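Local structure of sister chromatid cohesion protein (Chaetomium thermophilum, 5T8V) at residues A642-L647 against I680-A685; S671-I676 against P703-R708. The protein probably acts as a cohesin loader that binds chromatin, this chain being the HEAT-repeat C-terminal part of Scc2. One frame throughout, in Å; residues are numbered along the deposited sequence.

Interaction 1 of 2, residues A642-L647 against I680-A685; sequences ADPTIL and ISLRPA
Pro644 and Leu647 meet Leu682 and Arg683 where the loop after helix 628-642 passes the C-terminal end of helix 666-682. No hydrogen bond joins the two segments. The apolar part centres on Leu682, which crosses both partners at about a right angle. Its CD2 lies 4.1 Å from CG of the Pro644 ring. Its CB lies 4.0 Å from CD1 of Leu647.

Arg683 makes the other half of the contact. Its chain bends at chi2 (-67°), and the guanidinium comes to lie over the short 3-10 turn 644-647. Arg683 NH2 is 3.6 Å from CB of Pro644 and 4.0 Å from CG2 of Thr645. Pro644 O sits over one face of the guanidinium, 3.9 Å above its plane and shifted toward the rim. The Thr645 side chain lies alongside that of Arg683, with the same heading. Arg683 NH1 forms a salt bridge with Asp648, just past the turn.

A second shell shapes the turn. Thr645 OG1 donates to Asp643 OD1 at 2.7 Å, from above the carboxylate plane. Leu647 N bonds to Pro644 O at 2.9 Å and closes the 3-10 turn. Asp643 OD2 forms a salt bridge with Arg471 of helix 446-474, which ties the residue before the turn to an earlier helix. Met640 of helix 628-642 touches both Leu647 and Leu682. The arrangement is a turn after one helix of a HEAT-repeat alpha solenoid meeting the C-terminal end of a later one, with helix 652-660 between them in sequence.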
loop_
_atom_site.group_PDB
_atom_site.type_symbol
_atom_site.label_atom_id
_atom_site.label_comp_id
_atom_site.label_asym_id
_atom_site.label_seq_id
_atom_site.Cartn_x
_atom_site.Cartn_y
_atom_site.Cartn_z
ATOM N N ALA A 642 8.283 7.840 12.413
ATOM C CA ALA A 642 9.477 8.597 12.767
ATOM C C ALA A 642 9.201 10.093 12.844
ATOM O O ALA A 642 9.841 10.799 13.632
ATOM C CB ALA A 642 10.588 8.314 11.758
ATOM N N ASP A 643 8.261 10.595 12.046
ATOM C CA ASP A 643 7.949 12.025 12.010
ATOM C C ASP A 643 6.498 12.196 11.584
ATOM O O ASP A 643 6.201 12.507 10.424
ATOM C CB ASP A 643 8.891 12.769 11.062
ATOM C CG ASP A 643 8.648 14.267 11.050
ATOM O OD1 ASP A 643 8.126 14.799 12.054
ATOM O OD2 ASP A 643 8.984 14.914 10.033
ATOM N N PRO A 644 5.554 11.997 12.511
ATOM C CA PRO A 644 4.130 12.076 12.142
ATOM C C PRO A 644 3.699 13.432 11.609
ATOM O O PRO A 644 2.611 13.529 11.024
ATOM C CB PRO A 644 3.408 11.743 13.454
ATOM C CG PRO A 644 4.410 10.987 14.263
ATOM C CD PRO A 644 5.738 11.573 13.909
ATOM N N THR A 645 4.508 14.480 11.779
ATOM C CA THR A 645 4.105 15.803 11.315
ATOM C C THR A 645 3.896 15.847 9.807
ATOM O O THR A 645 3.255 16.780 9.312
ATOM C CB THR A 645 5.145 16.851 11.718
ATOM O OG1 THR A 645 6.377 16.595 11.034
ATOM C CG2 THR A 645 5.388 16.825 13.222
ATOM N N ILE A 646 4.414 14.867 9.061
ATOM C CA ILE A 646 4.192 14.839 7.618
ATOM C C ILE A 646 2.760 14.485 7.260
ATOM O O ILE A 646 2.391 14.555 6.083
ATOM C CB ILE A 646 5.140 13.848 6.912
ATOM C CG1 ILE A 646 4.882 12.417 7.390
ATOM C CG2 ILE A 646 6.593 14.247 7.150
ATOM C CD1 ILE A 646 5.653 11.377 6.624
ATOM N N LEU A 647 1.949 14.094 8.240
ATOM C CA LEU A 647 0.532 13.840 8.027
ATOM C C LEU A 647 -0.323 15.083 8.228
ATOM O O LEU A 647 -1.551 14.996 8.132
ATOM C CB LEU A 647 0.056 12.729 8.966
ATOM C CG LEU A 647 0.759 11.382 8.799
ATOM C CD1 LEU A 647 0.420 10.466 9.953
ATOM C CD2 LEU A 647 0.381 10.733 7.473
ATOM N N ILE A 680 -4.679 7.140 10.978
ATOM C CA ILE A 680 -5.661 7.430 12.021
ATOM C C ILE A 680 -5.039 7.248 13.399
ATOM O O ILE A 680 -5.359 7.978 14.345
ATOM C CB ILE A 680 -6.902 6.536 11.839
ATOM C CG1 ILE A 680 -7.587 6.843 10.506
ATOM C CG2 ILE A 680 -7.885 6.735 12.990
ATOM C CD1 ILE A 680 -8.587 5.789 10.079
ATOM N N SER A 681 -4.141 6.272 13.535
ATOM C CA SER A 681 -3.508 6.017 14.822
ATOM C C SER A 681 -2.592 7.164 15.227
ATOM O O SER A 681 -2.566 7.561 16.397
ATOM C CB SER A 681 -2.728 4.706 14.765
ATOM O OG SER A 681 -2.018 4.483 15.970
ATOM N N LEU A 682 -1.834 7.713 14.276
ATOM C CA LEU A 682 -0.868 8.752 14.612
ATOM C C LEU A 682 -1.509 10.129 14.732
ATOM O O LEU A 682 -1.038 10.956 15.520
ATOM C CB LEU A 682 0.247 8.778 13.568
ATOM C CG LEU A 682 1.185 7.572 13.628
ATOM C CD1 LEU A 682 2.019 7.488 12.367
ATOM C CD2 LEU A 682 2.078 7.650 14.859
ATOM N N ARG A 683 -2.568 10.398 13.969
ATOM C CA ARG A 683 -3.277 11.675 14.044
ATOM C C ARG A 683 -4.774 11.409 13.986
ATOM O O ARG A 683 -5.377 11.389 12.904
ATOM C CB ARG A 683 -2.829 12.623 12.930
ATOM C CG ARG A 683 -1.377 13.089 13.066
ATOM C CD ARG A 683 -1.178 13.975 14.301
ATOM N NE ARG A 683 0.206 14.000 14.770
ATOM C CZ ARG A 683 1.104 14.923 14.446
ATOM N NH1 ARG A 683 0.784 15.922 13.634
ATOM N NH2 ARG A 683 2.333 14.851 14.939
ATOM N N PRO A 684 -5.411 11.192 15.142
ATOM C CA PRO A 684 -6.850 10.873 15.144
ATOM C C PRO A 684 -7.730 11.935 14.511
ATOM O O PRO A 684 -8.876 11.631 14.161
ATOM C CB PRO A 684 -7.167 10.710 16.636
ATOM C CG PRO A 684 -5.871 10.314 17.253
ATOM C CD PRO A 684 -4.811 11.042 16.479
ATOM N N ALA A 685 -7.251 13.172 14.363
ATOM C CA ALA A 685 -8.058 14.187 13.693
ATOM C C ALA A 685 -8.376 13.781 12.261
ATOM O O ALA A 685 -9.444 14.124 11.742
ATOM C CB ALA A 685 -7.339 15.534 13.713
#

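Interaction 2 of 2, residues S671-I676 against P703-R708; sequences SALGLI and PGVRKR
Helices 666-682 and 703-719 of the HEAT-repeat solenoid meet here. Segments 671-676 and 703-708 run nearly parallel, at 16°, with their axes 10.1 Å apart. At that spacing the side chains of one helix reach the other, and in part its backbone.

Leu673 reaches across from the first helix. Its CD1 lies 3.8 Å from CG2 of Val705 and 3.6 Å from CG of Arg708. The same methyl also approaches the backbone O of Val705. Arg708 comes back the other way, so that the two side chains overlap head to tail. With CG anti to the backbone N (chi1 179°) and the chain extended as far as NE, Arg708 carries its guanidinium to the first helix. There Gly674 N lies over one face of the group. Arg708 NE is 3.9 Å from CB of Leu673, and NH1 is 4.2 Å from CA of Ser671. Arg708 NH2 and Gly674 N are both donors and do not bond. NH1 is in a salt bridge with Asp670, one residue before the segment, which probably balances the charge.

The flanks are held by other parts of the fold. Arg706, whose CB is turned from helix 666-682, forms a salt bridge with Asp739. Leu675 packs on Leu633 of helix 628-642 and on Ile657 of helix 652-660. Ile676 meets Met690, Thr693 and Val694 of helix 685-696, the helix that lies between the two in sequence.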
loop_
_atom_site.group_PDB
_atom_site.type_symbol
_atom_site.label_atom_id
_atom_site.label_comp_id
_atom_site.label_asym_id
_atom_site.label_seq_id
_atom_site.Cartn_x
_atom_site.Cartn_y
_atom_site.Cartn_z
ATOM N N SER A 671 -4.033 -3.326 1.521
ATOM C CA SER A 671 -2.980 -2.744 2.349
ATOM C C SER A 671 -3.211 -1.253 2.574
ATOM O O SER A 671 -2.913 -0.727 3.658
ATOM C CB SER A 671 -1.617 -2.983 1.701
ATOM O OG SER A 671 -1.330 -4.368 1.617
ATOM N N ALA A 672 -3.743 -0.560 1.563
ATOM C CA ALA A 672 -4.097 0.843 1.729
ATOM C C ALA A 672 -4.969 1.047 2.958
ATOM O O ALA A 672 -4.873 2.085 3.624
ATOM C CB ALA A 672 -4.814 1.355 0.481
ATOM N N LEU A 673 -5.824 0.071 3.276
ATOM C CA LEU A 673 -6.577 0.143 4.524
ATOM C C LEU A 673 -5.643 0.137 5.728
ATOM O O LEU A 673 -5.845 0.896 6.683
ATOM C CB LEU A 673 -7.569 -1.017 4.610
ATOM C CG LEU A 673 -8.667 -1.033 3.546
ATOM C CD1 LEU A 673 -9.549 -2.256 3.715
ATOM C CD2 LEU A 673 -9.499 0.233 3.605
ATOM N N GLY A 674 -4.616 -0.714 5.703
ATOM C CA GLY A 674 -3.644 -0.709 6.783
ATOM C C GLY A 674 -2.992 0.649 6.958
ATOM O O GLY A 674 -2.881 1.162 8.077
ATOM N N LEU A 675 -2.560 1.256 5.850
ATOM C CA LEU A 675 -1.966 2.587 5.939
ATOM C C LEU A 675 -2.954 3.596 6.510
ATOM O O LEU A 675 -2.596 4.406 7.372
ATOM C CB LEU A 675 -1.473 3.041 4.566
ATOM C CG LEU A 675 -0.386 2.188 3.911
ATOM C CD1 LEU A 675 0.154 2.912 2.688
ATOM C CD2 LEU A 675 0.746 1.851 4.882
ATOM N N ILE A 676 -4.203 3.569 6.035
ATOM C CA ILE A 676 -5.231 4.440 6.600
ATOM C C ILE A 676 -5.299 4.260 8.111
ATOM O O ILE A 676 -5.376 5.234 8.870
ATOM C CB ILE A 676 -6.591 4.158 5.932
ATOM C CG1 ILE A 676 -6.570 4.646 4.480
ATOM C CG2 ILE A 676 -7.734 4.821 6.709
ATOM C CD1 ILE A 676 -7.804 4.280 3.680
ATOM N N PRO A 703 -13.750 -9.568 -1.969
ATOM C CA PRO A 703 -14.470 -9.934 -0.737
ATOM C C PRO A 703 -13.615 -9.880 0.521
ATOM O O PRO A 703 -14.168 -10.006 1.620
ATOM C CB PRO A 703 -14.951 -11.363 -1.019
ATOM C CG PRO A 703 -14.011 -11.886 -2.038
ATOM C CD PRO A 703 -13.615 -10.716 -2.884
ATOM N N GLY A 704 -12.302 -9.703 0.404
ATOM C CA GLY A 704 -11.447 -9.600 1.572
ATOM C C GLY A 704 -11.216 -8.160 1.981
ATOM O O GLY A 704 -11.223 -7.824 3.172
ATOM N N VAL A 705 -11.010 -7.294 0.987
ATOM C CA VAL A 705 -10.820 -5.875 1.266
ATOM C C VAL A 705 -12.058 -5.295 1.936
ATOM O O VAL A 705 -11.953 -4.414 2.797
ATOM C CB VAL A 705 -10.460 -5.123 -0.033
ATOM C CG1 VAL A 705 -11.587 -5.214 -1.048
ATOM C CG2 VAL A 705 -10.120 -3.673 0.265
ATOM N N ARG A 706 -13.245 -5.774 1.560
ATOM C CA ARG A 706 -14.465 -5.331 2.228
ATOM C C ARG A 706 -14.451 -5.730 3.698
ATOM O O ARG A 706 -14.701 -4.904 4.583
ATOM C CB ARG A 706 -15.692 -5.913 1.524
ATOM C CG ARG A 706 -15.997 -5.276 0.176
ATOM C CD ARG A 706 -17.262 -5.852 -0.447
ATOM N NE ARG A 706 -17.083 -7.232 -0.893
ATOM C CZ ARG A 706 -17.996 -7.928 -1.564
ATOM N NH1 ARG A 706 -19.163 -7.378 -1.878
ATOM N NH2 ARG A 706 -17.742 -9.177 -1.927
ATOM N N LYS A 707 -14.150 -7.001 3.975
ATOM C CA LYS A 707 -14.097 -7.478 5.353
ATOM C C LYS A 707 -13.122 -6.648 6.180
ATOM O O LYS A 707 -13.445 -6.212 7.294
ATOM C CB LYS A 707 -13.712 -8.959 5.371
ATOM C CG LYS A 707 -14.717 -9.859 4.654
ATOM C CD LYS A 707 -14.129 -11.214 4.274
ATOM C CE LYS A 707 -14.046 -12.160 5.462
ATOM N NZ LYS A 707 -13.659 -13.538 5.043
ATOM N N ARG A 708 -11.925 -6.405 5.644
ATOM C CA ARG A 708 -10.952 -5.584 6.359
ATOM C C ARG A 708 -11.498 -4.184 6.609
ATOM O O ARG A 708 -11.410 -3.654 7.726
ATOM C CB ARG A 708 -9.643 -5.519 5.571
ATOM C CG ARG A 708 -8.582 -4.654 6.228
ATOM C CD ARG A 708 -7.202 -4.919 5.651
ATOM N NE ARG A 708 -6.161 -4.232 6.411
ATOM C CZ ARG A 708 -4.857 -4.429 6.246
ATOM N NH1 ARG A 708 -4.419 -5.299 5.346
ATOM N NH2 ARG A 708 -3.987 -3.756 6.988
#

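Overall arrangement
Both interactions use helix 666-682, interaction 1 at its C-terminal end and interaction 2 further back along it. Their centres are about 19 Å apart. Interaction 1 joins the helix to a loop that precedes it in the chain and lies at the surface. Interaction 2 joins it to a later helix and is partly buried. Neither has a hydrogen bond across its segments. Each combines apolar packing round a leucine with an arginine: in interaction 1 the arginine lies on a 3-10 turn, in interaction 2 on the backbone of a helix. Each arginine has its salt bridge to an aspartate just beyond the partner segment. In interaction 1 it comes from just past the end of helix 666-682; in interaction 2 it reaches toward that helix.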